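Local coordinates for protein putative O-GlcNAcase nagJ (Clostridium perfringens, PDB 6PV5) that probably hydrolyses terminal N-acetylhexosamine residues from glycans, as a family 84 glycoside hydrolase whose N-terminal, catalytic-barrel and helical regions make up this chain, at residues A[203-208]-A[243-248]; A[210-213]-A[219-222]; A[480-485]-A[538-543]; A[484-489]-A[552-557]. All blocks are in the same frame, centred on the assembly; numbering follows the deposited sequence.

Contact 1 of 4, residues A[203-208]-A[243-248]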
# COMPACT_ATOMS: atom_id res chain seq x y z
N GLU A 203 18.25 -1.30 4.07
CA GLU A 203 17.97 0.09 3.76
C GLU A 203 16.54 0.24 3.21
O GLU A 203 15.83 1.17 3.58
CB GLU A 203 19.01 0.69 2.79
N GLU A 204 16.12 -0.69 2.34
CA GLU A 204 14.77 -0.60 1.77
C GLU A 204 13.72 -0.77 2.87
O GLU A 204 12.80 0.04 3.00
CB GLU A 204 14.63 -1.61 0.63
CG GLU A 204 15.47 -1.24 -0.58
CD GLU A 204 15.52 -2.26 -1.71
OE1 GLU A 204 15.55 -3.49 -1.44
OE2 GLU A 204 15.52 -1.81 -2.88
N ARG A 205 13.89 -1.79 3.70
CA ARG A 205 12.97 -2.06 4.80
C ARG A 205 12.80 -0.85 5.71
O ARG A 205 11.66 -0.43 5.97
CB ARG A 205 13.43 -3.30 5.55
CG ARG A 205 13.13 -4.55 4.76
CD ARG A 205 13.74 -5.71 5.49
NE ARG A 205 13.39 -6.90 4.75
CZ ARG A 205 14.09 -8.01 4.79
NH1 ARG A 205 13.69 -9.05 4.07
NH2 ARG A 205 15.18 -8.09 5.55
N LEU A 206 13.93 -0.24 6.10
CA LEU A 206 13.90 0.91 6.99
C LEU A 206 13.23 2.07 6.27
O LEU A 206 12.46 2.83 6.86
CB LEU A 206 15.33 1.30 7.39
CG LEU A 206 16.03 0.32 8.34
CD1 LEU A 206 17.50 0.69 8.51
CD2 LEU A 206 15.33 0.29 9.69
N ASP A 207 13.58 2.20 4.98
CA ASP A 207 12.99 3.25 4.17
C ASP A 207 11.48 3.02 4.09
O ASP A 207 10.69 3.93 4.27
CB ASP A 207 13.67 3.30 2.81
CG ASP A 207 13.00 4.28 1.87
OD1 ASP A 207 13.05 5.48 2.16
OD2 ASP A 207 12.40 3.81 0.89
N GLN A 208 11.06 1.77 3.86
CA GLN A 208 9.63 1.47 3.80
C GLN A 208 8.93 1.82 5.12
O GLN A 208 7.90 2.51 5.14
CB GLN A 208 9.40 0.02 3.37
CG GLN A 208 9.69 -0.20 1.90
CD GLN A 208 8.52 0.07 0.97
OE1 GLN A 208 7.35 0.10 1.39
NE2 GLN A 208 8.83 0.27 -0.30
N LEU A 243 21.09 -9.97 15.14
CA LEU A 243 20.32 -9.30 16.18
C LEU A 243 20.24 -7.79 15.95
O LEU A 243 19.17 -7.19 16.08
CB LEU A 243 20.90 -9.65 17.55
N ASP A 244 21.39 -7.17 15.64
CA ASP A 244 21.44 -5.73 15.45
C ASP A 244 20.59 -5.33 14.24
O ASP A 244 20.04 -4.24 14.19
CB ASP A 244 22.88 -5.25 15.26
CG ASP A 244 23.67 -5.13 16.55
OD1 ASP A 244 23.09 -5.36 17.63
OD2 ASP A 244 24.87 -4.78 16.46
N ARG A 245 20.52 -6.24 13.27
CA ARG A 245 19.74 -6.04 12.05
C ARG A 245 18.26 -5.95 12.43
O ARG A 245 17.57 -5.01 12.04
CB ARG A 245 20.06 -7.18 11.07
CG ARG A 245 19.23 -7.17 9.80
CD ARG A 245 19.62 -8.28 8.85
NE ARG A 245 19.06 -9.61 9.08
CZ ARG A 245 17.76 -9.92 9.02
NH1 ARG A 245 16.85 -8.99 8.79
NH2 ARG A 245 17.38 -11.18 9.22
N MET A 246 17.81 -6.91 13.24
CA MET A 246 16.40 -7.03 13.59
C MET A 246 15.96 -5.91 14.53
O MET A 246 14.88 -5.34 14.34
CB MET A 246 16.13 -8.42 14.19
CG MET A 246 16.25 -9.56 13.17
SD MET A 246 14.98 -9.55 11.83
CE MET A 246 13.54 -9.14 12.81
N LYS A 247 16.83 -5.53 15.49
CA LYS A 247 16.49 -4.52 16.49
C LYS A 247 16.28 -3.17 15.83
O LYS A 247 15.40 -2.39 16.21
CB LYS A 247 17.61 -4.40 17.54
N GLU A 248 17.13 -2.89 14.84
CA GLU A 248 17.03 -1.64 14.10
C GLU A 248 15.66 -1.58 13.40
O GLU A 248 14.95 -0.58 13.50
CB GLU A 248 18.25 -1.51 13.19
CG GLU A 248 18.32 -0.17 12.49
CD GLU A 248 19.53 0.04 11.60
OE1 GLU A 248 20.01 -0.96 10.99
OE2 GLU A 248 19.98 1.21 11.51
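Arg245 and Glu248 of helix 243-255 meet Arg205 and Leu206 of helix 202-214, two neighbouring helices on the outside of the eight-stranded (beta/alpha) barrel that forms the catalytic domain. Arg245 comes first along the second segment. Its chain turns about the CG-CD bond (chi3 82°), and NH1 arrives 3.8 Å from Arg205 NH2, the two guanidinium planes inclined by 42°. The proximity of like charges is probably offset by their other partners: Arg205 NE forms a salt bridge with Glu193, Arg245 NH1 a hydrogen bond with Tyr222 OH, and Asp227 is a long, weak ion-pair partner of Arg245 NH2. One turn later Glu248 sends an extended chain across Leu206 at about a right angle. With its CG anti to the backbone N (chi1 -173°), the aliphatic part passes the leucine methyls, CG lying 4.1 Å from Leu206 CD2. The contact therefore combines an apolar flank with a carboxylate whose OE1 makes a weak hydrogen bond to Gln202 NE2. Leu206 also packs on Leu249 and Thr252, extending the seam along helix 243-255. At the acidic end, Leu206 CD1 is 3.8 Å from Glu248 CD and 3.9 Å from each carboxylate oxygen.

Contact 2 of 4, residues A[210-213]-A[219-222]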
# COMPACT_ATOMS: atom_id res chain seq x y z
N LYS A 210 9.61 3.94 7.44
CA LYS A 210 9.45 5.37 7.65
C LYS A 210 8.29 5.91 6.81
O LYS A 210 7.58 6.82 7.24
CB LYS A 210 10.73 6.14 7.29
N MET A 211 8.13 5.36 5.60
CA MET A 211 7.07 5.82 4.71
C MET A 211 5.71 5.44 5.31
O MET A 211 4.75 6.20 5.20
CB MET A 211 7.22 5.21 3.31
CG MET A 211 6.17 5.71 2.35
SD MET A 211 6.24 4.92 0.71
CE MET A 211 5.47 3.33 1.05
N TYR A 212 5.63 4.27 5.96
CA TYR A 212 4.38 3.82 6.55
C TYR A 212 3.88 4.78 7.63
O TYR A 212 2.70 5.14 7.63
CB TYR A 212 4.52 2.41 7.11
CG TYR A 212 5.02 1.40 6.12
CD1 TYR A 212 4.90 1.60 4.75
CD2 TYR A 212 5.60 0.21 6.55
CE1 TYR A 212 5.37 0.67 3.83
CE2 TYR A 212 6.07 -0.72 5.64
CZ TYR A 212 5.95 -0.50 4.27
OH TYR A 212 6.41 -1.43 3.38
N GLY A 213 4.78 5.21 8.52
CA GLY A 213 4.46 6.15 9.58
C GLY A 213 4.08 7.51 9.03
O GLY A 213 3.18 8.18 9.56
N ALA A 219 1.29 -1.09 10.35
CA ALA A 219 1.93 -2.38 10.54
C ALA A 219 2.81 -2.78 9.36
O ALA A 219 2.51 -2.49 8.21
CB ALA A 219 0.89 -3.44 10.81
N TYR A 220 3.86 -3.53 9.69
CA TYR A 220 4.72 -4.16 8.71
C TYR A 220 4.83 -5.63 9.06
O TYR A 220 5.35 -5.98 10.12
CB TYR A 220 6.08 -3.46 8.69
CG TYR A 220 7.18 -4.21 7.98
CD1 TYR A 220 7.09 -4.51 6.63
CD2 TYR A 220 8.32 -4.61 8.66
CE1 TYR A 220 8.08 -5.22 5.98
CE2 TYR A 220 9.34 -5.30 8.02
CZ TYR A 220 9.22 -5.60 6.68
OH TYR A 220 10.22 -6.28 6.03
N ILE A 221 4.37 -6.50 8.15
CA ILE A 221 4.44 -7.93 8.40
C ILE A 221 5.73 -8.48 7.80
O ILE A 221 5.89 -8.60 6.59
CB ILE A 221 3.17 -8.67 7.94
CG1 ILE A 221 1.91 -8.04 8.53
CG2 ILE A 221 3.26 -10.15 8.28
CD1 ILE A 221 0.63 -8.69 8.08
N TYR A 222 6.65 -8.84 8.70
CA TYR A 222 7.93 -9.39 8.32
C TYR A 222 7.77 -10.87 7.97
O TYR A 222 7.78 -11.74 8.84
CB TYR A 222 8.95 -9.11 9.41
CG TYR A 222 10.35 -9.56 9.10
CD1 TYR A 222 11.21 -8.77 8.34
CD2 TYR A 222 10.82 -10.78 9.55
CE1 TYR A 222 12.50 -9.19 8.04
CE2 TYR A 222 12.11 -11.21 9.26
CZ TYR A 222 12.96 -10.40 8.53
OH TYR A 222 14.22 -10.84 8.24
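Tyr212 reaches from helix 202-214 toward Tyr220 on strand 219-222, a buried helix-to-sheet contact within the beta-alpha-beta unit formed by strand 188-192, this helix and the second strand of the barrel. Such packing illustrates how a (beta/alpha) barrel fills the layer between its outer helices and its closed sheet. The Tyr212 CB leaves the helix toward the strand, and its first torsion (chi1 -55°) sets CG beside the backbone N, anti to the carbonyl carbon. Beyond CG, the CD2 corner passes the backbone of the strand, 4.4 Å from Ala219 O. CE2, the next atom along that edge, makes the closest approach: it lies 4.0 Å from Tyr220 CD1 and 4.1 Å from Tyr220 CB. Thus Tyr220 CD1 sits at the edge of the Tyr212 ring, near its plane, while Tyr212 CE2 approaches the other ring obliquely. The two side chains meet at a slant rather than in a face-to-face stack. At the tip, Tyr212 OH turns to its own helix and hydrogen-bonds with Gln208 OE1 one turn earlier. Tyr220 OH likewise has its polar partner elsewhere, in Glu193 OE2. Val191, Met217 and Val258 add further packing around Tyr212. No hydrogen bond spans the two segments, so their direct contact consists mainly of van der Waals packing between aromatic and aliphatic carbons, while the phenol oxygen of each buried tyrosine has a hydrogen-bonding partner outside this pairing.

Contact 3 of 4, residues A[480-485]-A[538-543]. With EDO (1,2-ethanediol), chain C.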
# COMPACT_ATOMS: atom_id res chain seq x y z
N LYS A 480 5.59 14.70 -12.00
CA LYS A 480 4.38 13.90 -11.79
C LYS A 480 3.61 13.71 -13.09
O LYS A 480 3.07 12.63 -13.33
CB LYS A 480 3.47 14.53 -10.74
CG LYS A 480 2.97 15.92 -11.10
CD LYS A 480 2.09 16.55 -10.03
CE LYS A 480 1.91 18.04 -10.22
NZ LYS A 480 0.64 18.49 -9.60
N GLU A 481 3.57 14.74 -13.95
CA GLU A 481 2.80 14.62 -15.19
C GLU A 481 3.45 13.63 -16.16
O GLU A 481 2.75 12.88 -16.84
CB GLU A 481 2.58 15.97 -15.90
CG GLU A 481 1.75 16.97 -15.11
CD GLU A 481 0.30 16.60 -14.76
OE1 GLU A 481 -0.31 15.76 -15.48
OE2 GLU A 481 -0.21 17.15 -13.77
N GLU A 482 4.79 13.69 -16.28
CA GLU A 482 5.52 12.77 -17.14
C GLU A 482 5.35 11.35 -16.60
O GLU A 482 5.12 10.42 -17.36
CB GLU A 482 7.01 13.13 -17.17
CG GLU A 482 7.31 14.41 -17.94
CD GLU A 482 7.14 15.71 -17.18
OE1 GLU A 482 6.71 15.69 -16.00
OE2 GLU A 482 7.45 16.76 -17.76
N PHE A 483 5.42 11.20 -15.27
CA PHE A 483 5.32 9.89 -14.66
C PHE A 483 3.95 9.24 -14.92
O PHE A 483 3.87 8.06 -15.23
CB PHE A 483 5.63 9.95 -13.16
CG PHE A 483 6.00 8.59 -12.63
CD1 PHE A 483 5.01 7.69 -12.26
CD2 PHE A 483 7.33 8.19 -12.57
CE1 PHE A 483 5.34 6.41 -11.82
CE2 PHE A 483 7.66 6.92 -12.12
CZ PHE A 483 6.66 6.02 -11.75
N LYS A 484 2.87 10.01 -14.75
CA LYS A 484 1.53 9.47 -14.92
C LYS A 484 1.34 8.99 -16.36
O LYS A 484 0.76 7.92 -16.57
CB LYS A 484 0.46 10.49 -14.53
CG LYS A 484 -0.96 9.94 -14.62
CD LYS A 484 -2.03 10.92 -14.23
CE LYS A 484 -3.43 10.34 -14.35
NZ LYS A 484 -4.42 11.30 -13.81
N ILE A 485 1.83 9.76 -17.34
CA ILE A 485 1.80 9.36 -18.74
C ILE A 485 2.41 7.96 -18.90
O ILE A 485 1.87 7.13 -19.63
CB ILE A 485 2.46 10.41 -19.66
CG1 ILE A 485 1.64 11.71 -19.71
CG2 ILE A 485 2.67 9.82 -21.05
CD1 ILE A 485 2.39 12.92 -20.27
N PRO A 538 10.40 9.42 -21.47
CA PRO A 538 11.54 8.67 -20.93
C PRO A 538 12.80 9.50 -20.68
O PRO A 538 13.31 9.51 -19.57
CB PRO A 538 11.74 7.55 -21.97
CG PRO A 538 10.34 7.38 -22.52
CD PRO A 538 9.88 8.81 -22.70
N ASN A 539 13.23 10.27 -21.68
CA ASN A 539 14.39 11.14 -21.54
C ASN A 539 14.15 12.14 -20.41
O ASN A 539 15.09 12.43 -19.64
CB ASN A 539 14.71 11.88 -22.84
CG ASN A 539 15.49 11.03 -23.82
OD1 ASN A 539 15.69 9.84 -23.60
ND2 ASN A 539 15.95 11.63 -24.91
N LYS A 540 12.93 12.69 -20.34
CA LYS A 540 12.69 13.71 -19.32
C LYS A 540 12.75 13.07 -17.93
O LYS A 540 13.26 13.69 -16.99
CB LYS A 540 11.33 14.39 -19.45
CG LYS A 540 11.08 15.27 -20.66
CD LYS A 540 9.57 15.43 -20.85
CE LYS A 540 9.12 15.97 -22.19
NZ LYS A 540 9.30 17.43 -22.29
N LEU A 541 12.18 11.86 -17.80
CA LEU A 541 12.25 11.17 -16.52
C LEU A 541 13.69 10.75 -16.21
O LEU A 541 14.13 10.85 -15.07
CB LEU A 541 11.31 9.96 -16.53
CG LEU A 541 9.83 10.33 -16.44
CD1 LEU A 541 8.98 9.14 -16.82
CD2 LEU A 541 9.51 10.83 -15.03
N ARG A 542 14.44 10.29 -17.23
CA ARG A 542 15.79 9.82 -16.96
C ARG A 542 16.64 11.01 -16.50
O ARG A 542 17.52 10.88 -15.64
CB ARG A 542 16.39 9.08 -18.15
CG ARG A 542 17.71 8.39 -17.83
CD ARG A 542 18.18 7.63 -19.06
NE ARG A 542 17.22 6.66 -19.54
CZ ARG A 542 16.44 6.78 -20.63
NH1 ARG A 542 16.49 7.86 -21.39
NH2 ARG A 542 15.61 5.79 -20.93
N SER A 543 16.30 12.18 -17.01
CA SER A 543 17.03 13.39 -16.67
C SER A 543 16.66 13.95 -15.30
O SER A 543 17.54 14.43 -14.58
CB SER A 543 16.90 14.40 -17.78
OG SER A 543 17.32 15.65 -17.30
C1 EDO C . -0.18 13.08 -11.14
O1 EDO C . 0.00 13.86 -9.97
C2 EDO C . -0.95 13.75 -12.23
O2 EDO C . -0.78 15.17 -12.27
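Glu482 and Lys540 carry opposite charges yet touch through their aliphatic parts, with Glu482 OE2 and Lys540 NZ still 4.9 Å apart. They lie where helix 480-487 packs against helix 521-544 of the helical region following the catalytic barrel. The local axes of segments 480-485 and 538-543 approach to 9.7 Å, with an angle of 128° between their directions, giving a steeply inclined, broadly antiparallel crossing. The first torsion of Glu482 (chi1 -72°) sets CG 3.8 Å from Lys540 CD, where the two chains cross at about a right angle; the bend at the next torsion then turns the carboxylate. The ammonium end of Lys540 continues past this meeting and bends at its last torsion (-78°). Any attraction between the charges would therefore act over a longer range than a direct salt bridge.

Beside this partly exposed pair, buried Leu541 reaches back against the first helix. Its CG and CD2 each approach Glu482 CB to 4.0 Å, laying a branched hydrocarbon end against the base of the acidic side chain. CD2 also lies at the edge of the Phe483 ring, near its plane. Leu558 adds a contact to Leu541 from helix 548-579, and Phe483 packs on Leu554 of that helix, so the crossing belongs to a multihelical core. An ethanediol molecule, probably from the crystallisation liquor, binds on another side of helix 480-487: its O2 donates a hydrogen bond to Glu481 OE2 at 2.5 Å.

Contact 4 of 4, residues A[484-489]-A[552-557]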
# COMPACT_ATOMS: atom_id res chain seq x y z
N LYS A 484 2.87 10.01 -14.75
CA LYS A 484 1.53 9.47 -14.92
C LYS A 484 1.34 8.99 -16.36
O LYS A 484 0.76 7.92 -16.57
CB LYS A 484 0.46 10.49 -14.53
CG LYS A 484 -0.96 9.94 -14.62
CD LYS A 484 -2.03 10.92 -14.23
CE LYS A 484 -3.43 10.34 -14.35
NZ LYS A 484 -4.42 11.30 -13.81
N ILE A 485 1.83 9.76 -17.34
CA ILE A 485 1.80 9.36 -18.74
C ILE A 485 2.41 7.96 -18.90
O ILE A 485 1.87 7.13 -19.63
CB ILE A 485 2.46 10.41 -19.66
CG1 ILE A 485 1.64 11.71 -19.71
CG2 ILE A 485 2.67 9.82 -21.05
CD1 ILE A 485 2.39 12.92 -20.27
N PHE A 486 3.52 7.69 -18.19
CA PHE A 486 4.16 6.38 -18.22
C PHE A 486 3.33 5.36 -17.44
O PHE A 486 3.03 4.27 -17.94
CB PHE A 486 5.58 6.54 -17.65
CG PHE A 486 6.34 5.27 -17.40
CD1 PHE A 486 6.89 4.56 -18.47
CD2 PHE A 486 6.54 4.79 -16.11
CE1 PHE A 486 7.61 3.39 -18.24
CE2 PHE A 486 7.26 3.62 -15.89
CZ PHE A 486 7.80 2.93 -16.95
N ALA A 487 2.98 5.71 -16.20
CA ALA A 487 2.30 4.78 -15.30
C ALA A 487 0.93 4.37 -15.85
O ALA A 487 0.47 3.25 -15.61
CB ALA A 487 2.17 5.40 -13.93
N ASN A 488 0.30 5.26 -16.62
CA ASN A 488 -0.98 4.97 -17.27
C ASN A 488 -0.94 3.67 -18.08
O ASN A 488 -1.96 2.98 -18.20
CB ASN A 488 -1.47 6.18 -18.06
CG ASN A 488 -2.78 6.00 -18.81
OD1 ASN A 488 -3.76 5.48 -18.28
ND2 ASN A 488 -2.81 6.44 -20.05
N HIS A 489 0.25 3.31 -18.59
CA HIS A 489 0.33 2.13 -19.45
C HIS A 489 0.81 0.91 -18.66
O HIS A 489 1.18 -0.09 -19.26
CB HIS A 489 1.26 2.39 -20.64
CG HIS A 489 0.74 3.40 -21.60
ND1 HIS A 489 0.09 3.04 -22.75
CD2 HIS A 489 0.75 4.75 -21.58
CE1 HIS A 489 -0.26 4.13 -23.42
NE2 HIS A 489 0.12 5.19 -22.72
N ASN A 552 16.22 3.60 -11.79
CA ASN A 552 16.95 2.39 -12.16
C ASN A 552 16.02 1.18 -12.29
O ASN A 552 16.22 0.35 -13.17
CB ASN A 552 18.14 2.15 -11.21
CG ASN A 552 19.34 3.02 -11.55
OD1 ASN A 552 19.58 3.33 -12.72
ND2 ASN A 552 20.10 3.41 -10.55
N GLN A 553 15.02 1.06 -11.41
CA GLN A 553 14.13 -0.09 -11.45
C GLN A 553 13.33 -0.10 -12.75
O GLN A 553 12.99 -1.16 -13.28
CB GLN A 553 13.23 -0.10 -10.21
CG GLN A 553 13.89 -0.76 -8.99
CD GLN A 553 13.21 -0.37 -7.70
OE1 GLN A 553 12.15 0.25 -7.68
NE2 GLN A 553 13.83 -0.72 -6.59
N LEU A 554 13.05 1.10 -13.28
CA LEU A 554 12.14 1.31 -14.39
C LEU A 554 12.87 1.51 -15.72
O LEU A 554 12.24 1.64 -16.77
CB LEU A 554 11.35 2.57 -14.05
CG LEU A 554 10.41 2.43 -12.84
CD1 LEU A 554 9.66 3.72 -12.58
CD2 LEU A 554 9.45 1.26 -13.06
N ASP A 555 14.20 1.55 -15.70
CA ASP A 555 14.91 2.06 -16.88
C ASP A 555 14.61 1.28 -18.15
O ASP A 555 14.41 1.90 -19.19
CB ASP A 555 16.43 2.23 -16.75
CG ASP A 555 16.98 3.03 -17.94
OD1 ASP A 555 16.83 4.28 -17.97
OD2 ASP A 555 17.47 2.39 -18.87
N SER A 556 14.63 -0.06 -18.10
CA SER A 556 14.30 -0.87 -19.27
C SER A 556 12.87 -0.61 -19.76
O SER A 556 12.62 -0.60 -20.98
CB SER A 556 14.50 -2.33 -19.03
OG SER A 556 15.85 -2.57 -18.75
N HIS A 557 11.94 -0.42 -18.81
CA HIS A 557 10.55 -0.12 -19.14
C HIS A 557 10.44 1.20 -19.89
O HIS A 557 9.71 1.29 -20.87
CB HIS A 557 9.68 -0.16 -17.87
CG HIS A 557 9.63 -1.54 -17.30
ND1 HIS A 557 10.66 -2.05 -16.52
CD2 HIS A 557 8.74 -2.54 -17.45
CE1 HIS A 557 10.39 -3.30 -16.20
NE2 HIS A 557 9.20 -3.62 -16.73
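Phe486 holds CG anti to its backbone N (chi1 171°), directing its ring toward helix 548-579, where Leu554 and His557 receive it. In His557 the first torsion is -65°, placing CG beside the backbone N; CB meets the phenylalanine, while the imidazole leads away to another part of the fold. The closest approach is 3.7 Å, between Phe486 CZ and His557 CB. That carbon lies at the edge of the phenyl ring, near its plane, so the histidine contributes an aliphatic contact rather than an aromatic stack. His557 O also lies at this edge, in the plane, with Phe486 CE1 4.0 Å away. On the neighbouring corner, Leu554 CD1 approaches obliquely to 4.1 Å from Phe486 CE2. Adjacent corners of the phenyl rim are thus met by different residues, CE2 by the leucine methyl and CZ and CE1 by the CB and backbone of His557.

The imidazole has a separate polar role: His557 NE2 hydrogen-bonds with Asp413 O. Around the buried phenylalanine, Leu417 and Ile607 add apolar contacts, and Phe561 meets its ring edge-to-face. Van der Waals contact of the Phe486 ring with side-chain and backbone atoms carries the junction, without a hydrogen bond between the two segments. This is hydrophobic helix-to-helix packing of a multihelical region, here joining helix 480-487 to the long helix 548-579 beyond the catalytic barrel.

How the contacts relate
From the N terminus, the chain passes through a mixed-sheet region before entering the barrel. Contact 2 closes a short loop between helix 202-214 and strand 219-222; contact 1 begins earlier on that helix and closes later on helix 243-255, thereby enclosing contact 2. They touch where Arg205 packs on Tyr222. Farther along, contacts 3 and 4 start from overlapping parts of helix 480-487. Contact 3 returns at 538-543 and contact 4 at 552-557, so the two loops are staggered, running over largely the same stretch of chain and crossing. An Arg542–Asp555 salt bridge links their later segments. Glu204 of contact 1 packs on Gln553 of contact 4, so the barrel's outer helix meets the helical region.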